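Local coordinates for putative uncharacterized protein (Mycobacterium tuberculosis, PDB 2ZQ5) that probably transfers sulfuryl groups to an acceptor molecule, as a member of the sulfotransferase family with its P-loop-related fold, at residues 67-72 / 179-183; 26-31 / 72-77; 13-17 / 36-41. All blocks are in the same frame, centred on the assembly; numbering follows the deposited sequence.

How the contacts relate
All three contacts lie on the same side of the molecule, where helices 13-24, 36-50 and 55-81 pack together in this sulfotransferase. Contact 1 is buried and ties helix 55-81 to the 3-10 turn 179-181; Gln180 and Arg179 lie along the helix over Ala68 and Ala71, with one hydrogen bond from Arg72 to a carbonyl. Contact 2 uses the next turn of the same helix nearer the surface, where water bridges and backbone carbonyls of the loop 26-31 do much of the work. Contact 3, partly buried, joins helices 13-24 and 36-50 through a histidine flanked by tyrosine and arginine. Arg72 belongs to contacts 1 and 2 and also makes a cation-pi contact with Tyr36 of contact 3.

Contact 1. Residues 67-72 / 179-183; sequences GALVAR and RQSLH
Ala68, Ala71 and Arg72 of helix 55-81 pack on a 3-10 turn, residues 179-181, in the sulfotransferase fold, joining the N-terminal helices to the chain between helices 175-178 and 194-201. The close packing is around Ala68, whose methyl CB lies 3.5 Å from Arg179 O, while Gln180 comes so near the helix that its CA is 4.9 Å from the CA of Arg72. Gln180 runs extended along the helix backbone, its CG passing beside Arg72 N and CA. Its amide finds its bonds beyond the turn: NE2 donates to Ser75 OG, and OE1 accepts from Arg211 NE, so this buried group is held at both ends.

Farther along, the fit is looser. The methyls Leu69 CD2 and Leu182 CD2 meet at 4.2 Å, and Leu182 CD1 reaches Ala68 CB only at 4.3 Å. On the partly exposed side, Arg179 leaves its backbone with CG between N and the carbonyl carbon (chi1 63°) and then stretches over Gly67 and Ala71. Ala71 CB rests on one guanidinium face, off-centre, 3.6 Å from Arg179 NH2, while Arg179 NE bonds to Gln176 O.

Arg72 supplies the hydrogen bond between the segments. Its side chain is extended and its guanidinium also pairs with Asp34, whose OD2 accepts from Ser181 OG as well. Arg72 NH1 reaches Gln180 O at 2.8 Å, with an N-H...O angle of 143°; the oxygen lies near the guanidinium plane, but the nitrogen stands 48° out of the carbonyl plane.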
# COMPACT_ATOMS: atom_id res chain seq x y z
N GLY A 67 -13.22 -6.22 -5.34
CA GLY A 67 -12.00 -6.03 -6.10
C GLY A 67 -10.82 -6.78 -5.51
O GLY A 67 -9.99 -7.32 -6.25
N ALA A 68 -10.74 -6.82 -4.19
CA ALA A 68 -9.66 -7.52 -3.52
C ALA A 68 -9.76 -9.02 -3.82
O ALA A 68 -8.74 -9.67 -4.06
CB ALA A 68 -9.74 -7.28 -2.01
N LEU A 69 -10.98 -9.55 -3.81
CA LEU A 69 -11.18 -10.97 -4.08
C LEU A 69 -10.95 -11.30 -5.55
O LEU A 69 -10.48 -12.39 -5.87
CB LEU A 69 -12.59 -11.40 -3.65
CG LEU A 69 -12.83 -11.37 -2.14
CD1 LEU A 69 -14.20 -11.98 -1.84
CD2 LEU A 69 -11.75 -12.16 -1.42
N VAL A 70 -11.28 -10.38 -6.44
CA VAL A 70 -11.05 -10.61 -7.86
C VAL A 70 -9.54 -10.68 -8.09
O VAL A 70 -9.05 -11.53 -8.83
CB VAL A 70 -11.66 -9.49 -8.74
CG1 VAL A 70 -11.13 -9.60 -10.16
CG2 VAL A 70 -13.17 -9.60 -8.73
N ALA A 71 -8.80 -9.78 -7.44
CA ALA A 71 -7.35 -9.75 -7.56
C ALA A 71 -6.78 -11.07 -7.03
O ALA A 71 -5.83 -11.63 -7.60
CB ALA A 71 -6.77 -8.57 -6.77
N ARG A 72 -7.35 -11.55 -5.93
CA ARG A 72 -6.92 -12.81 -5.34
C ARG A 72 -7.10 -13.93 -6.37
O ARG A 72 -6.20 -14.75 -6.58
CB ARG A 72 -7.76 -13.12 -4.09
CG ARG A 72 -7.25 -14.31 -3.30
CD ARG A 72 -8.18 -14.68 -2.14
NE ARG A 72 -7.65 -15.84 -1.44
CZ ARG A 72 -6.69 -15.79 -0.51
NH1 ARG A 72 -6.17 -14.62 -0.16
NH2 ARG A 72 -6.23 -16.91 0.01
N ARG A 179 -4.09 -6.54 -0.05
CA ARG A 179 -5.55 -6.55 0.04
C ARG A 179 -6.08 -7.94 -0.32
O ARG A 179 -7.17 -8.31 0.08
CB ARG A 179 -6.16 -5.50 -0.90
CG ARG A 179 -5.88 -5.76 -2.37
CD ARG A 179 -6.55 -4.78 -3.31
NE ARG A 179 -6.09 -5.00 -4.68
CZ ARG A 179 -6.79 -4.76 -5.78
NH1 ARG A 179 -8.02 -4.27 -5.70
NH2 ARG A 179 -6.25 -5.00 -6.96
N GLN A 180 -5.30 -8.70 -1.08
CA GLN A 180 -5.72 -10.05 -1.47
C GLN A 180 -5.95 -10.92 -0.23
O GLN A 180 -6.76 -11.85 -0.26
CB GLN A 180 -4.67 -10.70 -2.38
CG GLN A 180 -4.57 -10.10 -3.77
CD GLN A 180 -3.69 -10.91 -4.70
OE1 GLN A 180 -3.39 -12.08 -4.43
NE2 GLN A 180 -3.28 -10.31 -5.80
N SER A 181 -5.22 -10.61 0.84
CA SER A 181 -5.32 -11.33 2.11
C SER A 181 -6.20 -10.58 3.11
O SER A 181 -6.37 -11.03 4.25
CB SER A 181 -3.92 -11.48 2.73
OG SER A 181 -3.02 -12.12 1.85
N LEU A 182 -6.74 -9.45 2.69
CA LEU A 182 -7.57 -8.61 3.55
C LEU A 182 -6.84 -8.18 4.82
O LEU A 182 -7.47 -7.98 5.87
CB LEU A 182 -8.91 -9.29 3.88
CG LEU A 182 -10.00 -9.29 2.80
CD1 LEU A 182 -10.17 -7.89 2.22
CD2 LEU A 182 -9.66 -10.28 1.71
N HIS A 183 -5.52 -8.06 4.73
CA HIS A 183 -4.67 -7.60 5.83
C HIS A 183 -4.04 -6.31 5.31
O HIS A 183 -3.13 -6.35 4.48
CB HIS A 183 -3.56 -8.60 6.17
CG HIS A 183 -4.02 -9.77 6.99
ND1 HIS A 183 -4.86 -10.74 6.50
CD2 HIS A 183 -3.73 -10.13 8.26
CE1 HIS A 183 -5.07 -11.66 7.43
NE2 HIS A 183 -4.39 -11.31 8.51

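Contact 2. Residues 26-31 / 72-77; sequences LDDFGT and RLLSQS
This is a loop-on-helix contact near the surface, in which residues 26-31, linking helices 13-24 and 36-50, lie against helix 55-81. Leu73 forms its apolar middle. Leu73 CD2 sits over the centre of the Phe29 ring, 3.5 Å from the centroid, a CH-pi contact almost along the ring normal. On the other flank, Leu26 CD1 touches Leu73 CB at 4.1 Å and continues to Leu74 and Ser77. The edge of the Phe29 ring faces Arg72 CD.

Polar contacts follow the loop backbone. Arg72 NE donates to Phe29 O at 2.8 Å, in the carbonyl plane, and NH2 makes a weak bond to Thr31 O. Asp28 OD1 accepts from Gly30 N in an Asx turn, while its OD2 pairs with Lys80. The first torsion of Gln76 (-175°) puts its CG beside the Asp28 carboxylate, and the bend at chi2 (55°) then turns the amide so that Gln76 OE1 comes 3.5 Å from Gly30 CA. One water donates to Asp28 O and Leu73 O, and a second to Phe29 O and Gln76 OE1.

Phe29 O thus accepts from both Arg72 NE and a water, and the positive charge of Arg72 would be expected to polarise the carbonyls of Phe29 and Thr31.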
# COMPACT_ATOMS: atom_id res chain seq x y z
N LEU A 26 -13.79 -16.91 -12.49
CA LEU A 26 -12.84 -17.76 -11.77
C LEU A 26 -13.42 -18.11 -10.40
O LEU A 26 -14.13 -17.29 -9.81
CB LEU A 26 -11.51 -17.04 -11.60
CG LEU A 26 -10.80 -16.58 -12.87
CD1 LEU A 26 -9.59 -15.74 -12.50
CD2 LEU A 26 -10.40 -17.79 -13.70
N ASP A 27 -13.13 -19.30 -9.90
CA ASP A 27 -13.65 -19.69 -8.59
C ASP A 27 -12.64 -20.35 -7.65
O ASP A 27 -13.02 -20.82 -6.58
CB ASP A 27 -14.86 -20.61 -8.75
CG ASP A 27 -14.58 -21.81 -9.62
OD1 ASP A 27 -13.49 -22.40 -9.49
OD2 ASP A 27 -15.45 -22.16 -10.44
N ASP A 28 -11.37 -20.38 -8.04
CA ASP A 28 -10.34 -20.95 -7.17
C ASP A 28 -9.70 -19.81 -6.39
O ASP A 28 -8.84 -19.09 -6.90
CB ASP A 28 -9.27 -21.68 -7.99
CG ASP A 28 -8.21 -22.33 -7.12
OD1 ASP A 28 -8.25 -22.16 -5.88
OD2 ASP A 28 -7.32 -23.01 -7.67
N PHE A 29 -10.13 -19.64 -5.15
CA PHE A 29 -9.62 -18.58 -4.29
C PHE A 29 -8.37 -19.04 -3.55
O PHE A 29 -7.82 -18.31 -2.73
CB PHE A 29 -10.70 -18.17 -3.29
CG PHE A 29 -11.89 -17.51 -3.92
CD1 PHE A 29 -11.93 -16.13 -4.10
CD2 PHE A 29 -12.97 -18.27 -4.37
CE1 PHE A 29 -13.01 -15.51 -4.72
CE2 PHE A 29 -14.07 -17.66 -4.98
CZ PHE A 29 -14.09 -16.28 -5.16
N GLY A 30 -7.92 -20.26 -3.85
CA GLY A 30 -6.74 -20.79 -3.20
C GLY A 30 -7.05 -21.22 -1.78
O GLY A 30 -8.19 -21.14 -1.34
N THR A 31 -6.03 -21.68 -1.07
CA THR A 31 -6.21 -22.10 0.31
C THR A 31 -6.35 -20.86 1.18
O THR A 31 -6.11 -19.74 0.74
CB THR A 31 -5.02 -22.92 0.82
OG1 THR A 31 -3.85 -22.09 0.85
CG2 THR A 31 -4.77 -24.11 -0.09
N ARG A 72 -7.35 -11.55 -5.93
CA ARG A 72 -6.92 -12.81 -5.34
C ARG A 72 -7.10 -13.93 -6.37
O ARG A 72 -6.20 -14.75 -6.58
CB ARG A 72 -7.76 -13.12 -4.09
CG ARG A 72 -7.25 -14.31 -3.30
CD ARG A 72 -8.18 -14.68 -2.14
NE ARG A 72 -7.65 -15.84 -1.44
CZ ARG A 72 -6.69 -15.79 -0.51
NH1 ARG A 72 -6.17 -14.62 -0.16
NH2 ARG A 72 -6.23 -16.91 0.01
N LEU A 73 -8.25 -13.95 -7.02
CA LEU A 73 -8.54 -14.96 -8.04
C LEU A 73 -7.57 -14.87 -9.21
O LEU A 73 -7.11 -15.90 -9.72
CB LEU A 73 -9.97 -14.79 -8.57
CG LEU A 73 -11.12 -15.20 -7.66
CD1 LEU A 73 -12.44 -14.67 -8.22
CD2 LEU A 73 -11.17 -16.72 -7.53
N LEU A 74 -7.25 -13.65 -9.64
CA LEU A 74 -6.33 -13.46 -10.76
C LEU A 74 -4.93 -13.97 -10.43
O LEU A 74 -4.28 -14.59 -11.27
CB LEU A 74 -6.26 -11.97 -11.15
CG LEU A 74 -7.54 -11.38 -11.77
CD1 LEU A 74 -7.38 -9.88 -11.94
CD2 LEU A 74 -7.83 -12.05 -13.11
N SER A 75 -4.46 -13.72 -9.21
CA SER A 75 -3.14 -14.19 -8.81
C SER A 75 -3.11 -15.72 -8.74
O SER A 75 -2.16 -16.34 -9.21
CB SER A 75 -2.74 -13.61 -7.44
OG SER A 75 -2.27 -12.28 -7.57
N GLN A 76 -4.15 -16.31 -8.16
CA GLN A 76 -4.22 -17.77 -8.04
C GLN A 76 -4.14 -18.41 -9.43
O GLN A 76 -3.41 -19.39 -9.64
CB GLN A 76 -5.52 -18.18 -7.35
CG GLN A 76 -5.62 -19.67 -7.06
CD GLN A 76 -4.44 -20.20 -6.27
OE1 GLN A 76 -4.08 -19.64 -5.24
NE2 GLN A 76 -3.82 -21.27 -6.77
N SER A 77 -4.88 -17.85 -10.38
CA SER A 77 -4.88 -18.36 -11.74
C SER A 77 -3.53 -18.14 -12.41
O SER A 77 -3.03 -19.00 -13.13
CB SER A 77 -5.98 -17.69 -12.56
OG SER A 77 -6.03 -18.22 -13.88
O HOH W 1 -8.48 -18.33 -9.56
O HOH W 2 -5.09 -17.60 -3.92

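Contact 3. Residues 13-17 / 36-41; sequences VDELH and YREALG
Helices 13-17 and 36-41 pass with their axes 11.3 Å apart at closest approach and their directions 115° apart, nearest at Val13 and Gly41. His17 carries the polar part of the contact. His17 NE2 and Tyr36 OH share a hydrogen bond of 2.8 Å, nearly straight at 164°, with the hydroxyl at the imidazole edge; the edges of the two inclined rings face each other, neither lying over the other's face. The other ring nitrogen is used within the helix: His17 ND1 donates to Val13 O at 2.8 Å, that oxygen lying in the ring plane. Val13 O also takes the bond from His17 N, and the two donors approach from opposite faces of its carbonyl plane. With both nitrogens engaged, rotation of the imidazole is restrained.

The guanidinium of Arg37 stacks nearly parallel on the imidazole of His17, their centres 4.4 Å apart. A water that donates to Asp14 OD1 also lies at the guanidinium edge, where its link to Arg37 NH1 is weak.

These two helices belong to the N-terminal helices of this sulfotransferase, and Leu69 of helix 55-81 touches Leu16, His17 and Tyr36, while Phe29 meets the His17 ring edge-to-face. Leu40 fills the apolar side of the crossing. Its CG stands anti to N (chi1 -178°), which sends the fork toward helix 13-24, where Leu40 CD1 meets Leu16 CD1 at 4.0 Å. Leu40 CD2 lies against Val13 CG1, also at 4.0 Å, the two side chains running antiparallel alongside each other.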
# COMPACT_ATOMS: atom_id res chain seq x y z
N VAL A 13 -19.87 -12.40 3.28
CA VAL A 13 -18.67 -13.03 2.75
C VAL A 13 -19.01 -13.88 1.52
O VAL A 13 -18.29 -13.83 0.52
CB VAL A 13 -18.00 -13.93 3.82
CG1 VAL A 13 -16.79 -14.64 3.22
CG2 VAL A 13 -17.56 -13.07 5.00
N ASP A 14 -20.10 -14.64 1.60
CA ASP A 14 -20.51 -15.47 0.46
C ASP A 14 -20.85 -14.60 -0.75
O ASP A 14 -20.47 -14.92 -1.87
CB ASP A 14 -21.72 -16.33 0.82
CG ASP A 14 -21.39 -17.43 1.81
OD1 ASP A 14 -20.25 -17.95 1.77
OD2 ASP A 14 -22.27 -17.80 2.61
N GLU A 15 -21.58 -13.52 -0.51
CA GLU A 15 -21.97 -12.62 -1.60
C GLU A 15 -20.75 -12.03 -2.30
O GLU A 15 -20.74 -11.92 -3.53
CB GLU A 15 -22.86 -11.49 -1.08
CG GLU A 15 -24.21 -11.97 -0.56
CD GLU A 15 -25.08 -10.83 -0.08
OE1 GLU A 15 -24.53 -9.81 0.39
OE2 GLU A 15 -26.33 -10.94 -0.17
N LEU A 16 -19.74 -11.65 -1.54
CA LEU A 16 -18.53 -11.08 -2.13
C LEU A 16 -17.80 -12.09 -3.00
O LEU A 16 -17.33 -11.75 -4.08
CB LEU A 16 -17.61 -10.54 -1.03
CG LEU A 16 -18.10 -9.26 -0.36
CD1 LEU A 16 -17.20 -8.92 0.82
CD2 LEU A 16 -18.11 -8.12 -1.37
N HIS A 17 -17.70 -13.33 -2.53
CA HIS A 17 -17.04 -14.37 -3.32
C HIS A 17 -17.84 -14.60 -4.60
O HIS A 17 -17.27 -14.71 -5.69
CB HIS A 17 -16.93 -15.68 -2.53
CG HIS A 17 -15.81 -15.70 -1.53
ND1 HIS A 17 -15.88 -15.04 -0.32
CD2 HIS A 17 -14.59 -16.29 -1.57
CE1 HIS A 17 -14.75 -15.23 0.35
NE2 HIS A 17 -13.95 -15.98 -0.39
N TYR A 36 -7.32 -15.08 5.14
CA TYR A 36 -8.09 -14.00 4.55
C TYR A 36 -9.58 -14.06 4.88
O TYR A 36 -10.25 -13.02 4.95
CB TYR A 36 -7.89 -13.98 3.02
CG TYR A 36 -8.85 -14.84 2.23
CD1 TYR A 36 -10.02 -14.30 1.70
CD2 TYR A 36 -8.60 -16.20 2.01
CE1 TYR A 36 -10.91 -15.08 0.97
CE2 TYR A 36 -9.48 -16.99 1.29
CZ TYR A 36 -10.63 -16.42 0.77
OH TYR A 36 -11.52 -17.21 0.07
N ARG A 37 -10.11 -15.26 5.11
CA ARG A 37 -11.52 -15.38 5.44
C ARG A 37 -11.86 -14.74 6.78
O ARG A 37 -12.84 -14.00 6.88
CB ARG A 37 -11.95 -16.85 5.44
CG ARG A 37 -12.13 -17.43 4.04
CD ARG A 37 -12.57 -18.88 4.09
NE ARG A 37 -13.01 -19.38 2.79
CZ ARG A 37 -14.09 -18.93 2.15
NH1 ARG A 37 -14.84 -17.98 2.69
NH2 ARG A 37 -14.42 -19.44 0.98
N GLU A 38 -11.05 -15.00 7.80
CA GLU A 38 -11.29 -14.41 9.11
C GLU A 38 -11.15 -12.90 9.00
O GLU A 38 -11.96 -12.15 9.54
CB GLU A 38 -10.29 -14.92 10.16
CG GLU A 38 -10.67 -14.51 11.59
CD GLU A 38 -9.56 -14.69 12.61
OE1 GLU A 38 -8.65 -15.51 12.37
OE2 GLU A 38 -9.61 -14.03 13.67
N ALA A 39 -10.12 -12.46 8.29
CA ALA A 39 -9.87 -11.03 8.12
C ALA A 39 -11.07 -10.35 7.46
O ALA A 39 -11.52 -9.30 7.92
CB ALA A 39 -8.62 -10.82 7.27
N LEU A 40 -11.60 -10.95 6.40
CA LEU A 40 -12.74 -10.38 5.71
C LEU A 40 -13.96 -10.29 6.63
O LEU A 40 -14.67 -9.29 6.63
CB LEU A 40 -13.08 -11.22 4.47
CG LEU A 40 -14.24 -10.72 3.60
CD1 LEU A 40 -14.02 -9.26 3.19
CD2 LEU A 40 -14.36 -11.61 2.37
N GLY A 41 -14.19 -11.34 7.42
CA GLY A 41 -15.31 -11.34 8.34
C GLY A 41 -15.21 -10.24 9.38
O GLY A 41 -16.19 -9.55 9.67
O HOH W 3 -17.76 -17.55 1.07